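PDB 3GKQ: terminal oxygenase component of carbazole 1,9a-dioxygenase from Sphingomonas, which probably catalyses the angular dioxygenation of carbazole at a mononuclear iron, using electrons passed on by a Rieske [2Fe-2S] cluster. Local coordinates for residues 326-329 with 330-334; 184-187 with 188-192; 289-292 with 293-296. One frame throughout, in Å; residues are numbered along the deposited sequence.

Contact 1: 326-329 with 330-334; sequences ALNG and FNDDD. With FE2 (Fe (II) ion), chain G.
A326 O takes two backbone hydrogens where helix 308-328 gives way to the turn that leads into helix 332-346. F330 N reaches it at 2.7 Å, tilted from the carbonyl plane, and N331 N at 3.1 Å, with the donor nearly in line with the C=O bond. The second bond spans five residues, so the last turn widens to a pi-type turn before the chain swings away. G329, with no side chain to accommodate, suits the place where the path changes. The side chain of N331 reaches on to D334: ND2 donates to OD2 at 2.9 Å, with the acceptor only 5° out of the amide plane, while OD1 is bonded to Q283. Gripped at both ends, the amide cannot easily rotate. D334 is a ligand of the Fe(II) ion, and both of its oxygens bind, OD1 and OD2 each lying 2.2 Å from the metal. N180 also donates to OD1, so each carboxylate oxygen has an amide partner as well as iron. H186, H190 and two waters complete the coordination. The CB of F330 rests 3.1 Å from A326 O, and with CG anti to the backbone N (chi1 -173°) its ring leads away from the turn to stack on the imidazole of H190, with F276 meeting it at an angle. N331 CB lies against L327 O at 3.3 Å. The N328 and D332 side chains cross at a slant, but their polar ends serve strand 161-170: N328 bonds Q166, and D332 forms a salt bridge with R168. The chemistry implies a second shell: N331, with N180, probably helps to hold the orientation of a carboxylate that chelates iron, and would probably moderate the charge it offers the metal.

Contact 2: 184-187 with 188-192; sequences AGHV and FIHKS. With FE2 (Fe (II) ion), chain G.
H186 and H190 meet at the Fe(II) ion, each presenting NE2. The H190 NE2 to iron distance is 2.3 Å; the corresponding bond of H186, modelled at 1.7 Å, is shorter than expected and its exact length is doubtful. The two NE2 atoms approach each other to 3.2 Å because they share the metal, with ring planes 71° apart. Imidazole suits the task, since one nitrogen can bind iron while the other is held: H186 ND1 is hydrogen-bonded to the carbonyl of D183.

Backbone bonds wind the segment as a 3-10 turn. H190 N donates to V187 O at 2.9 Å, and I189 N to H186 O, an acceptor whose position is less sure. Two histidines four residues apart on this turn, joined by D334 from a later helix, make the two-histidine, one-carboxylate facial triad of Rieske non-heme oxygenases, in which three protein ligands occupy one side of the iron and leave the rest for water, here two molecules.

Apolar contacts flank the rings. I189 touches both: CD1 lies at the edge of the H186 ring, 3.4 Å from CD2, and with CG1 between the backbone N and the carbonyl carbon (chi1 61°) that branch lies over the H190 ring, though CG1 is modelled too close to H186 O for its exact place to be relied on. F330 stacks on the opposite face of H190, so the imidazole is sandwiched.

Charged interactions lie on the outer side. K191 NZ donates to F188 O at 3.2 Å and stands above one face of the F188 ring, toward its rim. Its stronger partner is E84 of the second subunit. Y95 of that subunit, a residue of the pocket around its [2Fe-2S] cluster, packs on H186, F188 and I189, bringing the cluster's surroundings close to this iron.

Contact 3: 289-292 with 293-296; sequences PIDE and GHHL. With FE2 (Fe (II) ion), chain I.
The H294 imidazole is met at its edge by D291: ND1 donates to OD1 at 2.7 Å along an almost straight line (169°), with the oxygen lying in the ring plane. At a different edge of the same ring, NE2 binds an Fe(II) ion at 2.3 Å. The carboxylate is turned 65° from the ring and offers the syn lone pair of OD1. That oxygen also accepts from G293 N at 2.8 Å on its anti side, out of the carboxylate plane, which makes an Asx turn. With chi1 at 59°, CG sits between the backbone N and the carbonyl carbon, folding the short side chain back over the turn where it can serve both donors. Aspartate is suited here by its reach, and histidine by its two nitrogens, one for the metal and one for the second-shell carboxylate that probably helps to orient the ring. D171, seen as an iron ligand in a structure of this protein, packs against H294.

Around this pair the chain makes a type I beta turn from D291 to H294. I290 N bonds H294 O at 3.0 Å, and D291 N and H294 O add a weak bond. I290 CD1 lies over the backbone between H295 and L296 and reaches CB of L296 at 4.3 Å. E292, at the turn, has a salt bridge to R380.

The turn joins strand 282-289 to strand 294-304 as a hairpin of the antiparallel sheet. P289 and H295 form a non-hydrogen-bonded pair whose side chains both pack on W174 of helix 174-181, while strand 161-170 flanks 294-304 on its other side.

Contacts 1 and 2 are two halves of one metal site. Their centres are 11 Å apart, and at the iron D334 OD1 comes within 2.9 Å of H186 NE2; both contacts share the two iron-bound waters. Contact 1 also brings F330 O to 2.9 Å from H190 ND1, so the two segments touch beyond the metal as well. Contact 3 stands apart, its centre about 20 Å from that of contact 1 and 24 Å from that of contact 2, and it holds a different iron. The chain links it to contact 1, strand 294-304 being followed by helix 308-328. The facial triad marks contacts 1 and 2 as the probable oxygenation centre.

Contact 1: 326-329 with 330-334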
ATOM      1  N   ALA A 326     -10.660  21.195  26.128  1.00 37.05           N
ATOM      2  CA  ALA A 326     -10.855  19.809  26.531  1.00 36.78           C
ATOM      3  C   ALA A 326     -10.918  18.797  25.389  1.00 37.52           C
ATOM      4  O   ALA A 326     -10.063  17.917  25.291  1.00 37.46           O
ATOM      5  CB  ALA A 326     -12.116  19.702  27.386  1.00 35.63           C
ATOM      6  N   LEU A 327     -11.932  18.914  24.535  1.00 37.00           N
ATOM      7  CA  LEU A 327     -12.095  17.978  23.428  1.00 37.06           C
ATOM      8  C   LEU A 327     -10.800  17.757  22.653  1.00 37.89           C
ATOM      9  O   LEU A 327     -10.509  16.633  22.239  1.00 38.76           O
ATOM     10  CB  LEU A 327     -13.218  18.445  22.495  1.00 35.47           C
ATOM     11  CG  LEU A 327     -14.582  18.602  23.181  1.00 34.51           C
ATOM     12  CD1 LEU A 327     -15.679  18.709  22.127  1.00 34.74           C
ATOM     13  CD2 LEU A 327     -14.848  17.414  24.091  1.00 33.46           C
ATOM     14  N   ASN A 328     -10.026  18.820  22.457  1.00 37.97           N
ATOM     15  CA  ASN A 328      -8.748  18.701  21.764  1.00 38.17           C
ATOM     16  C   ASN A 328      -7.611  18.778  22.785  1.00 38.79           C
ATOM     17  O   ASN A 328      -6.719  17.929  22.805  1.00 38.90           O
ATOM     18  CB  ASN A 328      -8.571  19.816  20.723  1.00 37.64           C
ATOM     19  CG  ASN A 328      -9.626  19.774  19.624  1.00 38.29           C
ATOM     20  OD1 ASN A 328     -10.268  18.749  19.398  1.00 37.60           O
ATOM     21  ND2 ASN A 328      -9.794  20.890  18.924  1.00 37.10           N
ATOM     22  N   GLY A 329      -7.666  19.795  23.643  1.00 38.81           N
ATOM     23  CA  GLY A 329      -6.637  19.999  24.648  1.00 38.07           C
ATOM     24  C   GLY A 329      -6.397  18.842  25.595  1.00 38.22           C
ATOM     25  O   GLY A 329      -5.281  18.660  26.088  1.00 38.56           O
ATOM     26  N   PHE A 330      -7.439  18.062  25.858  1.00 36.78           N
ATOM     27  CA  PHE A 330      -7.331  16.922  26.755  1.00 36.47           C
ATOM     28  C   PHE A 330      -7.323  15.580  26.011  1.00 37.03           C
ATOM     29  O   PHE A 330      -6.472  14.729  26.271  1.00 37.82           O
ATOM     30  CB  PHE A 330      -8.492  16.932  27.750  1.00 35.76           C
ATOM     31  CG  PHE A 330      -8.383  15.886  28.827  1.00 36.19           C
ATOM     32  CD1 PHE A 330      -7.630  16.123  29.971  1.00 36.00           C
ATOM     33  CD2 PHE A 330      -9.050  14.670  28.702  1.00 36.24           C
ATOM     34  CE1 PHE A 330      -7.539  15.164  30.980  1.00 36.17           C
ATOM     35  CE2 PHE A 330      -8.967  13.704  29.701  1.00 36.90           C
ATOM     36  CZ  PHE A 330      -8.210  13.955  30.850  1.00 37.74           C
ATOM     37  N   ASN A 331      -8.262  15.389  25.089  1.00 35.45           N
ATOM     38  CA  ASN A 331      -8.346  14.121  24.366  1.00 36.13           C
ATOM     39  C   ASN A 331      -7.384  13.879  23.209  1.00 35.29           C
ATOM     40  O   ASN A 331      -7.217  12.733  22.789  1.00 36.64           O
ATOM     41  CB  ASN A 331      -9.782  13.878  23.891  1.00 34.63           C
ATOM     42  CG  ASN A 331     -10.738  13.632  25.044  1.00 36.02           C
ATOM     43  OD1 ASN A 331     -11.692  14.382  25.243  1.00 35.30           O
ATOM     44  ND2 ASN A 331     -10.479  12.581  25.817  1.00 34.10           N
ATOM     45  N   ASP A 332      -6.751  14.922  22.681  1.00 34.73           N
ATOM     46  CA  ASP A 332      -5.818  14.706  21.581  1.00 36.56           C
ATOM     47  C   ASP A 332      -4.758  13.675  21.970  1.00 36.85           C
ATOM     48  O   ASP A 332      -4.282  12.918  21.125  1.00 36.34           O
ATOM     49  CB  ASP A 332      -5.140  16.014  21.160  1.00 37.54           C
ATOM     50  CG  ASP A 332      -6.031  16.878  20.279  1.00 40.15           C
ATOM     51  OD1 ASP A 332      -7.139  16.427  19.909  1.00 38.21           O
ATOM     52  OD2 ASP A 332      -5.619  18.010  19.950  1.00 41.58           O
ATOM     53  N   ASP A 333      -4.406  13.636  23.254  1.00 36.13           N
ATOM     54  CA  ASP A 333      -3.405  12.686  23.745  1.00 36.58           C
ATOM     55  C   ASP A 333      -3.890  11.235  23.715  1.00 35.04           C
ATOM     56  O   ASP A 333      -3.077  10.310  23.686  1.00 34.43           O
ATOM     57  CB  ASP A 333      -2.975  13.038  25.176  1.00 36.32           C
ATOM     58  CG  ASP A 333      -2.122  14.301  25.242  1.00 39.56           C
ATOM     59  OD1 ASP A 333      -1.207  14.454  24.409  1.00 37.64           O
ATOM     60  OD2 ASP A 333      -2.359  15.138  26.136  1.00 41.77           O
ATOM     61  N   ASP A 334      -5.204  11.034  23.737  1.00 33.41           N
ATOM     62  CA  ASP A 334      -5.757   9.682  23.707  1.00 33.20           C
ATOM     63  C   ASP A 334      -5.544   9.044  22.323  1.00 34.57           C
ATOM     64  O   ASP A 334      -5.457   7.822  22.195  1.00 34.10           O
ATOM     65  CB  ASP A 334      -7.256   9.702  24.067  1.00 31.21           C
ATOM     66  CG  ASP A 334      -7.508   9.779  25.582  1.00 29.45           C
ATOM     67  OD1 ASP A 334      -6.919   8.978  26.331  1.00 29.09           O
ATOM     68  OD2 ASP A 334      -8.306  10.627  26.037  1.00 29.51           O
TER
HETATM   69 FE   FE2 G 501      -8.230   9.669  28.003  1.00 16.64          FE
HETATM   70  O   HOH W   1      -9.761  10.218  29.215  1.00 52.28           O
HETATM   71  O   HOH W   2      -9.906   8.217  27.172  1.00 47.93           O

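Contact 2: 184-187 with 188-192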
ATOM      1  N   ALA A 184      -8.781   3.149  33.389  1.00 44.46           N
ATOM      2  CA  ALA A 184      -8.559   4.043  34.541  1.00 44.60           C
ATOM      3  C   ALA A 184      -7.120   4.511  34.794  1.00 45.97           C
ATOM      4  O   ALA A 184      -6.896   5.588  35.361  1.00 47.35           O
ATOM      5  CB  ALA A 184      -9.100   3.401  35.805  1.00 42.95           C
ATOM      6  N   GLY A 185      -6.144   3.707  34.396  1.00 43.62           N
ATOM      7  CA  GLY A 185      -4.768   4.103  34.615  1.00 40.63           C
ATOM      8  C   GLY A 185      -4.230   4.961  33.492  1.00 41.74           C
ATOM      9  O   GLY A 185      -3.074   5.397  33.534  1.00 43.55           O
ATOM     10  N   HIS A 186      -5.057   5.236  32.490  1.00 37.86           N
ATOM     11  CA  HIS A 186      -4.563   6.022  31.375  1.00 36.35           C
ATOM     12  C   HIS A 186      -4.436   7.518  31.624  1.00 36.04           C
ATOM     13  O   HIS A 186      -3.812   8.208  30.829  1.00 37.55           O
ATOM     14  CB  HIS A 186      -5.384   5.741  30.092  1.00 32.51           C
ATOM     15  CG  HIS A 186      -6.465   6.741  29.794  1.00 26.94           C
ATOM     16  ND1 HIS A 186      -7.741   6.635  30.305  1.00 26.73           N
ATOM     17  CD2 HIS A 186      -6.480   7.819  28.970  1.00 27.45           C
ATOM     18  CE1 HIS A 186      -8.496   7.600  29.803  1.00 29.23           C
ATOM     19  NE2 HIS A 186      -7.756   8.333  28.989  1.00 18.44           N
ATOM     20  N   VAL A 187      -4.993   8.022  32.725  1.00 37.74           N
ATOM     21  CA  VAL A 187      -4.904   9.458  33.004  1.00 37.56           C
ATOM     22  C   VAL A 187      -3.455   9.962  33.002  1.00 36.29           C
ATOM     23  O   VAL A 187      -3.209  11.160  32.875  1.00 35.59           O
ATOM     24  CB  VAL A 187      -5.579   9.835  34.359  1.00 39.08           C
ATOM     25  CG1 VAL A 187      -7.073   9.557  34.288  1.00 41.79           C
ATOM     26  CG2 VAL A 187      -4.953   9.068  35.501  1.00 38.61           C
ATOM     27  N   PHE A 188      -2.507   9.039  33.132  1.00 34.74           N
ATOM     28  CA  PHE A 188      -1.082   9.365  33.122  1.00 32.45           C
ATOM     29  C   PHE A 188      -0.724  10.120  31.836  1.00 32.74           C
ATOM     30  O   PHE A 188       0.095  11.046  31.856  1.00 31.00           O
ATOM     31  CB  PHE A 188      -0.260   8.073  33.215  1.00 32.13           C
ATOM     32  CG  PHE A 188       1.225   8.291  33.371  1.00 31.93           C
ATOM     33  CD1 PHE A 188       1.761   8.699  34.591  1.00 30.81           C
ATOM     34  CD2 PHE A 188       2.092   8.062  32.304  1.00 30.57           C
ATOM     35  CE1 PHE A 188       3.144   8.877  34.748  1.00 30.88           C
ATOM     36  CE2 PHE A 188       3.476   8.237  32.448  1.00 30.71           C
ATOM     37  CZ  PHE A 188       4.002   8.644  33.676  1.00 30.05           C
ATOM     38  N   ILE A 189      -1.342   9.731  30.720  1.00 30.86           N
ATOM     39  CA  ILE A 189      -1.064  10.382  29.438  1.00 32.55           C
ATOM     40  C   ILE A 189      -1.591  11.807  29.381  1.00 30.72           C
ATOM     41  O   ILE A 189      -1.188  12.585  28.518  1.00 29.53           O
ATOM     42  CB  ILE A 189      -1.702   9.635  28.233  1.00 35.44           C
ATOM     43  CG1 ILE A 189      -3.222   9.599  28.392  1.00 37.25           C
ATOM     44  CG2 ILE A 189      -1.134   8.242  28.118  1.00 37.65           C
ATOM     45  CD1 ILE A 189      -3.957   9.203  27.120  1.00 42.97           C
ATOM     46  N   HIS A 190      -2.503  12.139  30.288  1.00 31.04           N
ATOM     47  CA  HIS A 190      -3.091  13.474  30.316  1.00 33.20           C
ATOM     48  C   HIS A 190      -2.429  14.422  31.331  1.00 33.49           C
ATOM     49  O   HIS A 190      -2.880  15.555  31.501  1.00 33.60           O
ATOM     50  CB  HIS A 190      -4.589  13.373  30.641  1.00 33.16           C
ATOM     51  CG  HIS A 190      -5.391  12.617  29.624  1.00 32.54           C
ATOM     52  ND1 HIS A 190      -5.465  12.996  28.302  1.00 32.10           N
ATOM     53  CD2 HIS A 190      -6.197  11.533  29.750  1.00 31.04           C
ATOM     54  CE1 HIS A 190      -6.285  12.184  27.658  1.00 34.67           C
ATOM     55  NE2 HIS A 190      -6.744  11.289  28.513  1.00 33.75           N
ATOM     56  N   LYS A 191      -1.361  13.975  31.986  1.00 33.23           N
ATOM     57  CA  LYS A 191      -0.698  14.798  33.004  1.00 32.52           C
ATOM     58  C   LYS A 191      -0.175  16.165  32.566  1.00 33.64           C
ATOM     59  O   LYS A 191       0.086  17.019  33.412  1.00 34.48           O
ATOM     60  CB  LYS A 191       0.431  14.003  33.683  1.00 29.52           C
ATOM     61  CG  LYS A 191       1.614  13.636  32.797  1.00 27.37           C
ATOM     62  CD  LYS A 191       2.484  12.582  33.493  1.00 27.69           C
ATOM     63  CE  LYS A 191       3.658  12.153  32.626  1.00 28.67           C
ATOM     64  NZ  LYS A 191       3.205  11.567  31.324  1.00 29.51           N
ATOM     65  N   SER A 192      -0.028  16.381  31.262  1.00 34.54           N
ATOM     66  CA  SER A 192       0.462  17.662  30.748  1.00 36.26           C
ATOM     67  C   SER A 192      -0.612  18.466  30.012  1.00 35.33           C
ATOM     68  O   SER A 192      -0.311  19.475  29.376  1.00 35.25           O
ATOM     69  CB  SER A 192       1.639  17.441  29.794  1.00 39.13           C
ATOM     70  OG  SER A 192       2.773  16.939  30.475  1.00 46.05           O
TER
HETATM   71 FE   FE2 G 501      -8.230   9.669  28.003  1.00 16.64          FE
HETATM   72  O   HOH W   1      -9.761  10.218  29.215  1.00 52.28           O
HETATM   73  O   HOH W   2      -9.906   8.217  27.172  1.00 47.93           O

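Contact 3: 289-292 with 293-296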
ATOM      1  N   PRO A 289     -17.118   2.039  14.303  1.00 23.28           N
ATOM      2  CA  PRO A 289     -16.285   1.365  13.305  1.00 24.02           C
ATOM      3  C   PRO A 289     -16.572   1.923  11.912  1.00 23.32           C
ATOM      4  O   PRO A 289     -17.729   2.097  11.551  1.00 23.86           O
ATOM      5  CB  PRO A 289     -16.723  -0.101  13.404  1.00 22.79           C
ATOM      6  CG  PRO A 289     -17.331  -0.221  14.770  1.00 24.47           C
ATOM      7  CD  PRO A 289     -18.047   1.094  14.945  1.00 24.41           C
ATOM      8  N   ILE A 290     -15.525   2.222  11.150  1.00 23.20           N
ATOM      9  CA  ILE A 290     -15.686   2.692   9.779  1.00 24.57           C
ATOM     10  C   ILE A 290     -15.330   1.458   8.945  1.00 25.74           C
ATOM     11  O   ILE A 290     -16.114   1.005   8.112  1.00 26.23           O
ATOM     12  CB  ILE A 290     -14.738   3.857   9.455  1.00 24.94           C
ATOM     13  CG1 ILE A 290     -15.180   5.110  10.229  1.00 26.12           C
ATOM     14  CG2 ILE A 290     -14.754   4.128   7.948  1.00 23.88           C
ATOM     15  CD1 ILE A 290     -14.234   6.302  10.088  1.00 27.52           C
ATOM     16  N   ASP A 291     -14.132   0.929   9.177  1.00 24.82           N
ATOM     17  CA  ASP A 291     -13.691  -0.305   8.541  1.00 25.30           C
ATOM     18  C   ASP A 291     -12.748  -0.907   9.572  1.00 25.07           C
ATOM     19  O   ASP A 291     -12.670  -0.405  10.695  1.00 24.00           O
ATOM     20  CB  ASP A 291     -13.005  -0.077   7.182  1.00 26.10           C
ATOM     21  CG  ASP A 291     -11.785   0.804   7.270  1.00 30.22           C
ATOM     22  OD1 ASP A 291     -11.152   0.855   8.346  1.00 32.05           O
ATOM     23  OD2 ASP A 291     -11.446   1.436   6.248  1.00 33.46           O
ATOM     24  N   GLU A 292     -12.035  -1.966   9.224  1.00 23.49           N
ATOM     25  CA  GLU A 292     -11.164  -2.610  10.201  1.00 26.06           C
ATOM     26  C   GLU A 292     -10.057  -1.750  10.807  1.00 24.99           C
ATOM     27  O   GLU A 292      -9.644  -1.990  11.936  1.00 24.82           O
ATOM     28  CB  GLU A 292     -10.548  -3.885   9.607  1.00 27.49           C
ATOM     29  CG  GLU A 292     -11.565  -5.002   9.367  1.00 33.36           C
ATOM     30  CD  GLU A 292     -12.254  -4.930   8.006  1.00 36.80           C
ATOM     31  OE1 GLU A 292     -12.288  -3.845   7.379  1.00 34.56           O
ATOM     32  OE2 GLU A 292     -12.779  -5.979   7.567  1.00 40.75           O
ATOM     33  N   GLY A 293      -9.581  -0.752  10.070  1.00 24.92           N
ATOM     34  CA  GLY A 293      -8.498   0.068  10.588  1.00 26.58           C
ATOM     35  C   GLY A 293      -8.831   1.490  10.996  1.00 26.77           C
ATOM     36  O   GLY A 293      -7.929   2.246  11.359  1.00 26.27           O
ATOM     37  N   HIS A 294     -10.106   1.865  10.942  1.00 26.36           N
ATOM     38  CA  HIS A 294     -10.497   3.225  11.305  1.00 26.03           C
ATOM     39  C   HIS A 294     -11.814   3.283  12.058  1.00 25.97           C
ATOM     40  O   HIS A 294     -12.676   2.407  11.909  1.00 26.47           O
ATOM     41  CB  HIS A 294     -10.655   4.105  10.056  1.00 24.98           C
ATOM     42  CG  HIS A 294      -9.527   3.991   9.081  1.00 28.61           C
ATOM     43  ND1 HIS A 294      -9.332   2.877   8.293  1.00 31.21           N
ATOM     44  CD2 HIS A 294      -8.534   4.858   8.761  1.00 28.38           C
ATOM     45  CE1 HIS A 294      -8.267   3.061   7.530  1.00 31.67           C
ATOM     46  NE2 HIS A 294      -7.768   4.254   7.795  1.00 28.99           N
ATOM     47  N   HIS A 295     -11.965   4.318  12.873  1.00 24.66           N
ATOM     48  CA  HIS A 295     -13.217   4.526  13.575  1.00 25.69           C
ATOM     49  C   HIS A 295     -13.516   6.010  13.644  1.00 25.97           C
ATOM     50  O   HIS A 295     -12.618   6.853  13.525  1.00 26.12           O
ATOM     51  CB  HIS A 295     -13.227   3.898  14.985  1.00 24.65           C
ATOM     52  CG  HIS A 295     -12.297   4.539  15.970  1.00 27.05           C
ATOM     53  ND1 HIS A 295     -10.965   4.198  16.071  1.00 26.81           N
ATOM     54  CD2 HIS A 295     -12.529   5.442  16.956  1.00 28.24           C
ATOM     55  CE1 HIS A 295     -10.417   4.853  17.080  1.00 27.77           C
ATOM     56  NE2 HIS A 295     -11.345   5.614  17.635  1.00 28.84           N
ATOM     57  N   LEU A 296     -14.793   6.323  13.795  1.00 25.95           N
ATOM     58  CA  LEU A 296     -15.239   7.700  13.898  1.00 27.23           C
ATOM     59  C   LEU A 296     -15.300   8.000  15.395  1.00 27.25           C
ATOM     60  O   LEU A 296     -16.098   7.413  16.121  1.00 26.33           O
ATOM     61  CB  LEU A 296     -16.624   7.840  13.258  1.00 28.75           C
ATOM     62  CG  LEU A 296     -17.275   9.212  13.050  1.00 31.29           C
ATOM     63  CD1 LEU A 296     -17.683   9.790  14.384  1.00 37.65           C
ATOM     64  CD2 LEU A 296     -16.311  10.138  12.310  1.00 32.26           C
TER
HETATM   65 FE   FE2 I 503      -5.901   5.421   7.133  1.00 35.80          FE